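Local atomic coordinates of putative type VI secretion protein (Escherichia coli, PDB entry 4HH5), a protein that probably binds and hydrolyses ATP as a ClpA/ClpB-family member of the type VI secretion system, seen here as its N-terminal domain alone. Residues A[12-20]-A[111-119]; A[39-49]-A[66-77]. All coordinates share one frame; numbering follows the deposited sequence.

Contact 1: residues A[12-20]-A[111-119]; sequences LRRLNHYCA and EHIRSVHLL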
loop_
_atom_site.group_PDB
_atom_site.type_symbol
_atom_site.label_atom_id
_atom_site.label_comp_id
_atom_site.label_asym_id
_atom_site.label_seq_id
_atom_site.Cartn_x
_atom_site.Cartn_y
_atom_site.Cartn_z
ATOM N N LEU A 12 11.694 -0.705 -5.024
ATOM C CA LEU A 12 11.496 -1.617 -3.881
ATOM C C LEU A 12 12.391 -1.242 -2.702
ATOM O O LEU A 12 11.940 -1.293 -1.555
ATOM C CB LEU A 12 11.753 -3.079 -4.279
ATOM C CG LEU A 12 10.771 -3.725 -5.244
ATOM C CD1 LEU A 12 11.195 -5.136 -5.558
ATOM C CD2 LEU A 12 9.344 -3.728 -4.682
ATOM N N ARG A 13 13.647 -0.824 -2.985
ATOM C CA ARG A 13 14.581 -0.394 -1.940
ATOM C C ARG A 13 14.161 0.930 -1.278
ATOM O O ARG A 13 14.627 1.231 -0.180
ATOM C CB ARG A 13 16.009 -0.271 -2.482
ATOM C CG ARG A 13 16.647 -1.610 -2.826
ATOM C CD ARG A 13 18.167 -1.508 -2.997
ATOM N NE ARG A 13 18.589 -0.455 -3.936
ATOM C CZ ARG A 13 18.579 -0.564 -5.263
ATOM N NH1 ARG A 13 18.125 -1.669 -5.842
ATOM N NH2 ARG A 13 18.988 0.442 -6.020
ATOM N N ARG A 14 13.302 1.720 -1.941
ATOM C CA ARG A 14 12.838 2.996 -1.385
ATOM C C ARG A 14 11.722 2.830 -0.355
ATOM O O ARG A 14 11.483 3.737 0.446
ATOM C CB ARG A 14 12.419 3.947 -2.506
ATOM C CG ARG A 14 13.611 4.714 -3.048
ATOM C CD ARG A 14 13.303 5.254 -4.406
ATOM N NE ARG A 14 14.512 5.726 -5.077
ATOM C CZ ARG A 14 14.729 5.604 -6.381
ATOM N NH1 ARG A 14 13.820 5.031 -7.162
ATOM N NH2 ARG A 14 15.854 6.053 -6.917
ATOM N N LEU A 15 11.045 1.679 -0.367
ATOM C CA LEU A 15 9.984 1.389 0.603
ATOM C C LEU A 15 10.561 1.424 2.006
ATOM O O LEU A 15 11.660 0.890 2.238
ATOM C CB LEU A 15 9.383 -0.001 0.366
ATOM C CG LEU A 15 8.555 -0.187 -0.894
ATOM C CD1 LEU A 15 8.285 -1.660 -1.142
ATOM C CD2 LEU A 15 7.252 0.613 -0.831
ATOM N N ASN A 16 9.839 2.064 2.942
ATOM C CA ASN A 16 10.290 2.061 4.327
ATOM C C ASN A 16 10.086 0.621 4.843
ATOM O O ASN A 16 9.476 -0.194 4.134
ATOM C CB ASN A 16 9.543 3.114 5.172
ATOM C CG ASN A 16 8.071 2.843 5.413
ATOM O OD1 ASN A 16 7.482 1.860 4.946
ATOM N ND2 ASN A 16 7.445 3.727 6.146
ATOM N N HIS A 17 10.587 0.317 6.047
ATOM C CA HIS A 17 10.494 -1.025 6.611
ATOM C C HIS A 17 9.088 -1.588 6.831
ATOM O O HIS A 17 8.858 -2.759 6.541
ATOM C CB HIS A 17 11.465 -1.222 7.783
ATOM C CG HIS A 17 12.905 -1.160 7.356
ATOM N ND1 HIS A 17 13.335 -1.712 6.156
ATOM C CD2 HIS A 17 13.970 -0.619 7.989
ATOM C CE1 HIS A 17 14.634 -1.477 6.095
ATOM N NE2 HIS A 17 15.066 -0.834 7.176
ATOM N N TYR A 18 8.136 -0.736 7.234
ATOM C CA TYR A 18 6.726 -1.094 7.438
ATOM C C TYR A 18 6.073 -1.613 6.129
ATOM O O TYR A 18 5.494 -2.702 6.118
ATOM C CB TYR A 18 5.969 0.131 7.969
ATOM C CG TYR A 18 4.576 -0.165 8.460
ATOM C CD1 TYR A 18 4.357 -0.615 9.756
ATOM C CD2 TYR A 18 3.470 0.029 7.641
ATOM C CE1 TYR A 18 3.072 -0.883 10.220
ATOM C CE2 TYR A 18 2.180 -0.259 8.087
ATOM C CZ TYR A 18 1.987 -0.714 9.381
ATOM O OH TYR A 18 0.723 -0.976 9.844
ATOM N N CYS A 19 6.209 -0.837 5.041
ATOM C CA CYS A 19 5.681 -1.151 3.708
ATOM C C CYS A 19 6.380 -2.333 3.079
ATOM O O CYS A 19 5.719 -3.091 2.375
ATOM C CB CYS A 19 5.731 0.065 2.791
ATOM S SG CYS A 19 4.594 1.382 3.261
ATOM N N ALA A 20 7.713 -2.451 3.258
ATOM C CA ALA A 20 8.485 -3.575 2.724
ATOM C C ALA A 20 8.053 -4.888 3.383
ATOM O O ALA A 20 7.815 -5.868 2.675
ATOM C CB ALA A 20 9.979 -3.349 2.909
ATOM N N GLU A 111 12.812 10.627 0.679
ATOM C CA GLU A 111 13.737 9.623 0.121
ATOM C C GLU A 111 13.153 8.221 0.220
ATOM O O GLU A 111 13.642 7.308 -0.451
ATOM C CB GLU A 111 15.087 9.645 0.866
ATOM C CG GLU A 111 15.805 10.984 0.863
ATOM C CD GLU A 111 16.660 11.283 -0.352
ATOM O OE1 GLU A 111 17.438 10.395 -0.775
ATOM O OE2 GLU A 111 16.598 12.433 -0.843
ATOM N N HIS A 112 12.137 8.047 1.083
ATOM C CA HIS A 112 11.489 6.763 1.338
ATOM C C HIS A 112 9.985 6.786 1.125
ATOM O O HIS A 112 9.345 7.818 1.323
ATOM C CB HIS A 112 11.822 6.255 2.748
ATOM C CG HIS A 112 13.270 5.912 2.909
ATOM N ND1 HIS A 112 14.132 6.744 3.591
ATOM C CD2 HIS A 112 13.969 4.865 2.414
ATOM C CE1 HIS A 112 15.324 6.174 3.502
ATOM N NE2 HIS A 112 15.270 5.035 2.813
ATOM N N ILE A 113 9.427 5.634 0.734
ATOM C CA ILE A 113 7.997 5.485 0.498
ATOM C C ILE A 113 7.322 4.946 1.750
ATOM O O ILE A 113 7.718 3.895 2.262
ATOM C CB ILE A 113 7.696 4.587 -0.735
ATOM C CG1 ILE A 113 8.514 5.015 -1.979
ATOM C CG2 ILE A 113 6.190 4.545 -1.044
ATOM C CD1 ILE A 113 8.508 3.958 -3.115
ATOM N N ARG A 114 6.270 5.643 2.214
ATOM C CA ARG A 114 5.474 5.203 3.358
ATOM C C ARG A 114 4.047 4.939 2.901
ATOM O O ARG A 114 3.713 5.294 1.765
ATOM C CB ARG A 114 5.580 6.162 4.555
ATOM C CG ARG A 114 5.196 7.593 4.301
ATOM C CD ARG A 114 5.708 8.479 5.412
ATOM N NE ARG A 114 4.940 8.312 6.650
ATOM C CZ ARG A 114 5.152 9.019 7.753
ATOM N NH1 ARG A 114 6.111 9.938 7.786
ATOM N NH2 ARG A 114 4.403 8.816 8.832
ATOM N N SER A 115 3.202 4.305 3.747
ATOM C CA SER A 115 1.833 3.986 3.316
ATOM C C SER A 115 0.979 5.180 2.920
ATOM O O SER A 115 0.148 5.045 2.027
ATOM C CB SER A 115 1.114 3.056 4.290
ATOM O OG SER A 115 0.889 3.683 5.538
ATOM N N VAL A 116 1.229 6.365 3.508
ATOM C CA VAL A 116 0.492 7.580 3.126
ATOM C C VAL A 116 0.753 7.951 1.657
ATOM O O VAL A 116 -0.130 8.512 1.022
ATOM C CB VAL A 116 0.700 8.777 4.102
ATOM C CG1 VAL A 116 2.086 9.404 3.944
ATOM C CG2 VAL A 116 -0.395 9.829 3.924
ATOM N N HIS A 117 1.955 7.619 1.118
ATOM C CA HIS A 117 2.304 7.884 -0.289
ATOM C C HIS A 117 1.573 6.915 -1.198
ATOM O O HIS A 117 1.158 7.304 -2.287
ATOM C CB HIS A 117 3.823 7.830 -0.532
ATOM C CG HIS A 117 4.593 8.794 0.319
ATOM N ND1 HIS A 117 5.754 8.414 0.963
ATOM C CD2 HIS A 117 4.341 10.095 0.599
ATOM C CE1 HIS A 117 6.173 9.490 1.612
ATOM N NE2 HIS A 117 5.342 10.520 1.436
ATOM N N LEU A 118 1.385 5.666 -0.737
ATOM C CA LEU A 118 0.607 4.660 -1.468
ATOM C C LEU A 118 -0.847 5.135 -1.475
ATOM O O LEU A 118 -1.527 4.996 -2.486
ATOM C CB LEU A 118 0.693 3.277 -0.788
ATOM C CG LEU A 118 2.102 2.669 -0.600
ATOM C CD1 LEU A 118 2.041 1.406 0.263
ATOM C CD2 LEU A 118 2.740 2.325 -1.933
ATOM N N LEU A 119 -1.304 5.748 -0.356
ATOM C CA LEU A 119 -2.662 6.271 -0.259
ATOM C C LEU A 119 -2.843 7.477 -1.176
ATOM O O LEU A 119 -3.853 7.564 -1.875
ATOM C CB LEU A 119 -3.046 6.599 1.192
ATOM C CG LEU A 119 -4.506 6.950 1.415
ATOM C CD1 LEU A 119 -5.419 5.770 1.084
ATOM C CD2 LEU A 119 -4.730 7.397 2.827
#
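Leu15 and Ile113 sit side by side where two backbones briefly run as a parallel beta bridge, a single one. Two hydrogen bonds make it: Ile113 N donates to Arg14 O at 2.8 Å, and Asn16 N donates to Ile113 O at 2.9 Å, each 163° at the hydrogen. Arg14 O is also touched by the CA-H of His112 (His112 CA to Arg14 O 3.2 Å) and lies at the edge of the His112 ring, near its plane.

Apolar contacts fill in beside the bridge. Leu15 CD2 packs against Ile113 CB at 4.0 Å, while Ile113 CD1 reaches the CB of Arg14, whose guanidinium goes elsewhere, to a cation-pi contact with Trp102. Cys19 points its sulfur at the start of helix 115-124: SG is 3.3 Å from Ser115 N and also meets Leu118 CD1.

Polar side chains organise both helix starts. Asn16 holds its CG between backbone N and carbonyl carbon (chi1 68°), which swings OD1 back over the helix start to accept from Cys19 N at 3.0 Å; its ND2 passes Arg114 CB and donates to Glu158. Glu158 also bonds Ser115 OG, so one carboxylate ties the two segments together. At the other start, Arg114 N donates to His117 ND1, and the Arg114 guanidinium makes salt bridges with Asp54 and Asp153.

The N-termini of two helices, one capped by Asn16, thus meet beside a single parallel bridge, which joins the turn between helices 2-14 and 17-32 to the entry of helix 115-124 in the mainly helical Clp N-terminal domain.

Contact 2: residues A[39-49]-A[66-77]; sequences TPEHWLLKLLE and MDAIWQSLLGWL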
loop_
_atom_site.group_PDB
_atom_site.type_symbol
_atom_site.label_atom_id
_atom_site.label_comp_id
_atom_site.label_asym_id
_atom_site.label_seq_id
_atom_site.Cartn_x
_atom_site.Cartn_y
_atom_site.Cartn_z
ATOM N N THR A 39 -1.264 -8.200 -5.841
ATOM C CA THR A 39 -2.062 -7.018 -6.163
ATOM C C THR A 39 -2.009 -5.955 -5.044
ATOM O O THR A 39 -1.645 -6.302 -3.910
ATOM C CB THR A 39 -3.520 -7.434 -6.390
ATOM O OG1 THR A 39 -4.073 -7.799 -5.129
ATOM C CG2 THR A 39 -3.683 -8.556 -7.426
ATOM N N PRO A 40 -2.443 -4.683 -5.303
ATOM C CA PRO A 40 -2.484 -3.690 -4.213
ATOM C C PRO A 40 -3.415 -4.122 -3.087
ATOM O O PRO A 40 -3.162 -3.760 -1.952
ATOM C CB PRO A 40 -2.992 -2.413 -4.899
ATOM C CG PRO A 40 -2.736 -2.620 -6.350
ATOM C CD PRO A 40 -2.914 -4.089 -6.573
ATOM N N GLU A 41 -4.463 -4.931 -3.391
ATOM C CA GLU A 41 -5.385 -5.447 -2.371
ATOM C C GLU A 41 -4.645 -6.372 -1.404
ATOM O O GLU A 41 -4.881 -6.276 -0.196
ATOM C CB GLU A 41 -6.600 -6.161 -2.991
ATOM C CG GLU A 41 -7.580 -5.238 -3.699
ATOM C CD GLU A 41 -7.274 -4.900 -5.146
ATOM O OE1 GLU A 41 -6.164 -5.216 -5.636
ATOM O OE2 GLU A 41 -8.167 -4.320 -5.799
ATOM N N HIS A 42 -3.733 -7.248 -1.926
ATOM C CA HIS A 42 -2.917 -8.151 -1.092
ATOM C C HIS A 42 -2.038 -7.312 -0.151
ATOM O O HIS A 42 -1.917 -7.633 1.037
ATOM C CB HIS A 42 -2.009 -9.054 -1.943
ATOM C CG HIS A 42 -2.716 -10.168 -2.659
ATOM N ND1 HIS A 42 -2.886 -10.149 -4.034
ATOM C CD2 HIS A 42 -3.222 -11.324 -2.172
ATOM C CE1 HIS A 42 -3.518 -11.274 -4.334
ATOM N NE2 HIS A 42 -3.735 -12.018 -3.252
ATOM N N TRP A 43 -1.442 -6.237 -0.692
ATOM C CA TRP A 43 -0.586 -5.314 0.047
ATOM C C TRP A 43 -1.367 -4.564 1.123
ATOM O O TRP A 43 -0.912 -4.514 2.262
ATOM C CB TRP A 43 0.083 -4.333 -0.914
ATOM C CG TRP A 43 1.354 -3.710 -0.405
ATOM C CD1 TRP A 43 1.993 -3.966 0.777
ATOM C CD2 TRP A 43 2.151 -2.736 -1.090
ATOM N NE1 TRP A 43 3.132 -3.200 0.872
ATOM C CE2 TRP A 43 3.261 -2.449 -0.270
ATOM C CE3 TRP A 43 2.047 -2.097 -2.336
ATOM C CZ2 TRP A 43 4.266 -1.561 -0.658
ATOM C CZ3 TRP A 43 3.047 -1.221 -2.723
ATOM C CH2 TRP A 43 4.142 -0.962 -1.888
ATOM N N LEU A 44 -2.541 -3.991 0.778
ATOM C CA LEU A 44 -3.380 -3.244 1.736
ATOM C C LEU A 44 -3.834 -4.125 2.896
ATOM O O LEU A 44 -3.822 -3.671 4.040
ATOM C CB LEU A 44 -4.592 -2.572 1.053
ATOM C CG LEU A 44 -4.275 -1.392 0.115
ATOM C CD1 LEU A 44 -5.420 -1.142 -0.845
ATOM C CD2 LEU A 44 -3.946 -0.117 0.888
ATOM N N LEU A 45 -4.180 -5.393 2.608
ATOM C CA LEU A 45 -4.587 -6.361 3.624
ATOM C C LEU A 45 -3.460 -6.501 4.658
ATOM O O LEU A 45 -3.713 -6.391 5.853
ATOM C CB LEU A 45 -4.885 -7.714 2.952
ATOM C CG LEU A 45 -5.437 -8.841 3.832
ATOM C CD1 LEU A 45 -6.460 -9.631 3.091
ATOM C CD2 LEU A 45 -4.333 -9.802 4.260
ATOM N N LYS A 46 -2.220 -6.724 4.186
ATOM C CA LYS A 46 -1.054 -6.894 5.047
ATOM C C LYS A 46 -0.640 -5.624 5.748
ATOM O O LYS A 46 -0.200 -5.703 6.896
ATOM C CB LYS A 46 0.108 -7.557 4.309
ATOM C CG LYS A 46 -0.143 -9.042 4.045
ATOM C CD LYS A 46 0.066 -9.878 5.310
ATOM C CE LYS A 46 -0.560 -11.244 5.201
ATOM N NZ LYS A 46 -0.465 -11.985 6.482
ATOM N N LEU A 47 -0.845 -4.454 5.109
ATOM C CA LEU A 47 -0.568 -3.175 5.764
ATOM C C LEU A 47 -1.514 -2.998 6.967
ATOM O O LEU A 47 -1.055 -2.717 8.076
ATOM C CB LEU A 47 -0.699 -1.993 4.790
ATOM C CG LEU A 47 0.458 -1.785 3.794
ATOM C CD1 LEU A 47 0.003 -0.904 2.622
ATOM C CD2 LEU A 47 1.673 -1.137 4.473
ATOM N N LEU A 48 -2.825 -3.221 6.751
ATOM C CA LEU A 48 -3.842 -3.123 7.802
ATOM C C LEU A 48 -3.649 -4.197 8.863
ATOM O O LEU A 48 -3.937 -3.949 10.031
ATOM C CB LEU A 48 -5.270 -3.177 7.223
ATOM C CG LEU A 48 -5.682 -2.044 6.271
ATOM C CD1 LEU A 48 -7.049 -2.307 5.707
ATOM C CD2 LEU A 48 -5.656 -0.666 6.961
ATOM N N GLU A 49 -3.115 -5.375 8.472
ATOM C CA GLU A 49 -2.822 -6.450 9.417
ATOM C C GLU A 49 -1.729 -6.051 10.419
ATOM O O GLU A 49 -1.787 -6.445 11.589
ATOM C CB GLU A 49 -2.454 -7.738 8.695
ATOM C CG GLU A 49 -2.471 -8.920 9.633
ATOM C CD GLU A 49 -2.557 -10.271 8.965
ATOM O OE1 GLU A 49 -2.574 -10.322 7.715
ATOM O OE2 GLU A 49 -2.650 -11.278 9.699
ATOM N N MET A 66 -13.179 0.236 10.061
ATOM C CA MET A 66 -12.039 -0.620 9.698
ATOM C C MET A 66 -12.438 -2.069 9.492
ATOM O O MET A 66 -11.828 -2.750 8.662
ATOM C CB MET A 66 -10.897 -0.525 10.731
ATOM C CG MET A 66 -10.381 0.884 10.961
ATOM S SD MET A 66 -9.745 1.691 9.468
ATOM C CE MET A 66 -8.112 0.986 9.399
ATOM N N ASP A 67 -13.442 -2.545 10.253
ATOM C CA ASP A 67 -13.954 -3.916 10.152
ATOM C C ASP A 67 -14.524 -4.174 8.769
ATOM O O ASP A 67 -14.228 -5.214 8.197
ATOM C CB ASP A 67 -15.012 -4.213 11.236
ATOM C CG ASP A 67 -14.452 -4.527 12.613
ATOM O OD1 ASP A 67 -13.290 -4.148 12.888
ATOM O OD2 ASP A 67 -15.182 -5.145 13.426
ATOM N N ALA A 68 -15.319 -3.221 8.226
ATOM C CA ALA A 68 -15.914 -3.331 6.892
ATOM C C ALA A 68 -14.830 -3.333 5.805
ATOM O O ALA A 68 -14.956 -4.074 4.832
ATOM C CB ALA A 68 -16.916 -2.220 6.658
ATOM N N ILE A 69 -13.741 -2.556 5.995
ATOM C CA ILE A 69 -12.625 -2.528 5.039
ATOM C C ILE A 69 -11.936 -3.889 5.031
ATOM O O ILE A 69 -11.673 -4.426 3.959
ATOM C CB ILE A 69 -11.620 -1.372 5.310
ATOM C CG1 ILE A 69 -12.316 0.014 5.268
ATOM C CG2 ILE A 69 -10.446 -1.435 4.316
ATOM C CD1 ILE A 69 -11.484 1.175 5.822
ATOM N N TRP A 70 -11.646 -4.436 6.232
ATOM C CA TRP A 70 -11.005 -5.742 6.401
ATOM C C TRP A 70 -11.851 -6.842 5.748
ATOM O O TRP A 70 -11.306 -7.651 5.004
ATOM C CB TRP A 70 -10.774 -6.057 7.896
ATOM C CG TRP A 70 -10.175 -7.416 8.125
ATOM C CD1 TRP A 70 -10.826 -8.542 8.531
ATOM C CD2 TRP A 70 -8.825 -7.809 7.850
ATOM N NE1 TRP A 70 -9.952 -9.607 8.566
ATOM C CE2 TRP A 70 -8.719 -9.185 8.147
ATOM C CE3 TRP A 70 -7.686 -7.124 7.393
ATOM C CZ2 TRP A 70 -7.520 -9.894 7.996
ATOM C CZ3 TRP A 70 -6.494 -7.821 7.274
ATOM C CH2 TRP A 70 -6.419 -9.188 7.572
ATOM N N GLN A 71 -13.169 -6.862 6.021
ATOM C CA GLN A 71 -14.103 -7.853 5.459
ATOM C C GLN A 71 -14.182 -7.790 3.932
ATOM O O GLN A 71 -14.256 -8.829 3.284
ATOM C CB GLN A 71 -15.500 -7.719 6.084
ATOM C CG GLN A 71 -15.603 -8.234 7.525
ATOM C CD GLN A 71 -15.341 -9.718 7.675
ATOM O OE1 GLN A 71 -15.779 -10.547 6.866
ATOM N NE2 GLN A 71 -14.630 -10.086 8.731
ATOM N N SER A 72 -14.133 -6.571 3.361
ATOM C CA SER A 72 -14.164 -6.352 1.910
ATOM C C SER A 72 -12.910 -6.939 1.266
ATOM O O SER A 72 -13.003 -7.569 0.213
ATOM C CB SER A 72 -14.265 -4.861 1.606
ATOM O OG SER A 72 -15.458 -4.338 2.171
ATOM N N LEU A 73 -11.744 -6.760 1.927
ATOM C CA LEU A 73 -10.466 -7.290 1.462
ATOM C C LEU A 73 -10.442 -8.806 1.545
ATOM O O LEU A 73 -9.943 -9.441 0.614
ATOM C CB LEU A 73 -9.271 -6.656 2.202
ATOM C CG LEU A 73 -8.929 -5.212 1.815
ATOM C CD1 LEU A 73 -7.979 -4.597 2.822
ATOM C CD2 LEU A 73 -8.313 -5.126 0.409
ATOM N N LEU A 74 -11.060 -9.392 2.604
ATOM C CA LEU A 74 -11.178 -10.848 2.759
ATOM C C LEU A 74 -12.054 -11.427 1.657
ATOM O O LEU A 74 -11.730 -12.487 1.117
ATOM C CB LEU A 74 -11.801 -11.230 4.104
ATOM C CG LEU A 74 -10.930 -11.235 5.341
ATOM C CD1 LEU A 74 -11.696 -11.830 6.488
ATOM C CD2 LEU A 74 -9.655 -12.038 5.133
ATOM N N GLY A 75 -13.160 -10.735 1.368
ATOM C CA GLY A 75 -14.120 -11.096 0.333
ATOM C C GLY A 75 -13.465 -11.082 -1.030
ATOM O O GLY A 75 -13.628 -12.023 -1.809
ATOM N N TRP A 76 -12.679 -10.026 -1.298
ATOM C CA TRP A 76 -11.914 -9.863 -2.526
ATOM C C TRP A 76 -10.885 -10.996 -2.640
ATOM O O TRP A 76 -10.741 -11.566 -3.718
ATOM C CB TRP A 76 -11.223 -8.484 -2.561
ATOM C CG TRP A 76 -10.392 -8.268 -3.790
ATOM C CD1 TRP A 76 -10.779 -7.655 -4.945
ATOM C CD2 TRP A 76 -9.044 -8.711 -4.001
ATOM N NE1 TRP A 76 -9.750 -7.670 -5.854
ATOM C CE2 TRP A 76 -8.680 -8.330 -5.309
ATOM C CE3 TRP A 76 -8.108 -9.414 -3.213
ATOM C CZ2 TRP A 76 -7.417 -8.608 -5.842
ATOM C CZ3 TRP A 76 -6.872 -9.716 -3.752
ATOM C CH2 TRP A 76 -6.533 -9.307 -5.048
ATOM N N LEU A 77 -10.187 -11.321 -1.533
ATOM C CA LEU A 77 -9.170 -12.377 -1.455
ATOM C C LEU A 77 -9.753 -13.756 -1.810
ATOM O O LEU A 77 -9.170 -14.485 -2.620
ATOM C CB LEU A 77 -8.549 -12.393 -0.042
ATOM C CG LEU A 77 -7.315 -13.270 0.180
ATOM C CD1 LEU A 77 -6.069 -12.637 -0.431
ATOM C CD2 LEU A 77 -7.093 -13.526 1.666
#
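Trp76 lies flat against Glu41 and presents its edge to His42, at the end of the pair where helix 40-50 begins. Glu41 CB stands 3.5 Å from the centroid of the Trp76 six-membered ring, a CH-pi contact, and the bend in the chain at chi2 (85°) lays the carboxylate parallel to the indole, their planes 5° apart. The Trp76 rim meets the His42 face edge-to-face, planes at 83°; His42 ND1 in turn accepts from Thr39 N at 3.1 Å in a capping box.

Apolar packing, mostly of leucines, fills the rest. Leu73 is a knob in the hole formed by Glu41, Leu44, Leu45 and Leu48, with CD1 3.8 Å from Leu48 CD1. Leu45 CG rests on Trp70 CZ3 at 3.7 Å, and Leu45 O lies at the edge of that ring. Leu48 spreads its branches, CD1 to Ile69 CG2 and CD2 to Met66 CE, while Leu77 CD1 approaches His42 CD2 at 3.6 Å.

Lacking hydrogen bonds between the segments, the contact rests on apolar packing, ring contacts and a stacked carboxylate; Glu41 OE2 is bound by Arg130 N outside the pair, His42 ND1 by Thr39 N within its own helix start.

Contact 1 and contact 2 lie on opposite sides of the domain centre, their centres about 18 Å apart, yet helix 40-50 reaches from one to the other. Trp43, on a side of that helix that takes no part in contact 2, turns NE1 to Cys19 O at 3.0 Å, a probable hydrogen bond, and its CH2 packs 3.6 Å from both Leu15 CD2 and Leu118 CD2. Farther along, Tyr18 OH comes within 3.1 Å of Leu47 O, probably another bond. The contact 2 segments fall in sequence between those of contact 1. The AAA modules expected to bind ATP lie in the remainder of the protein, and neither contact is tied to a known site.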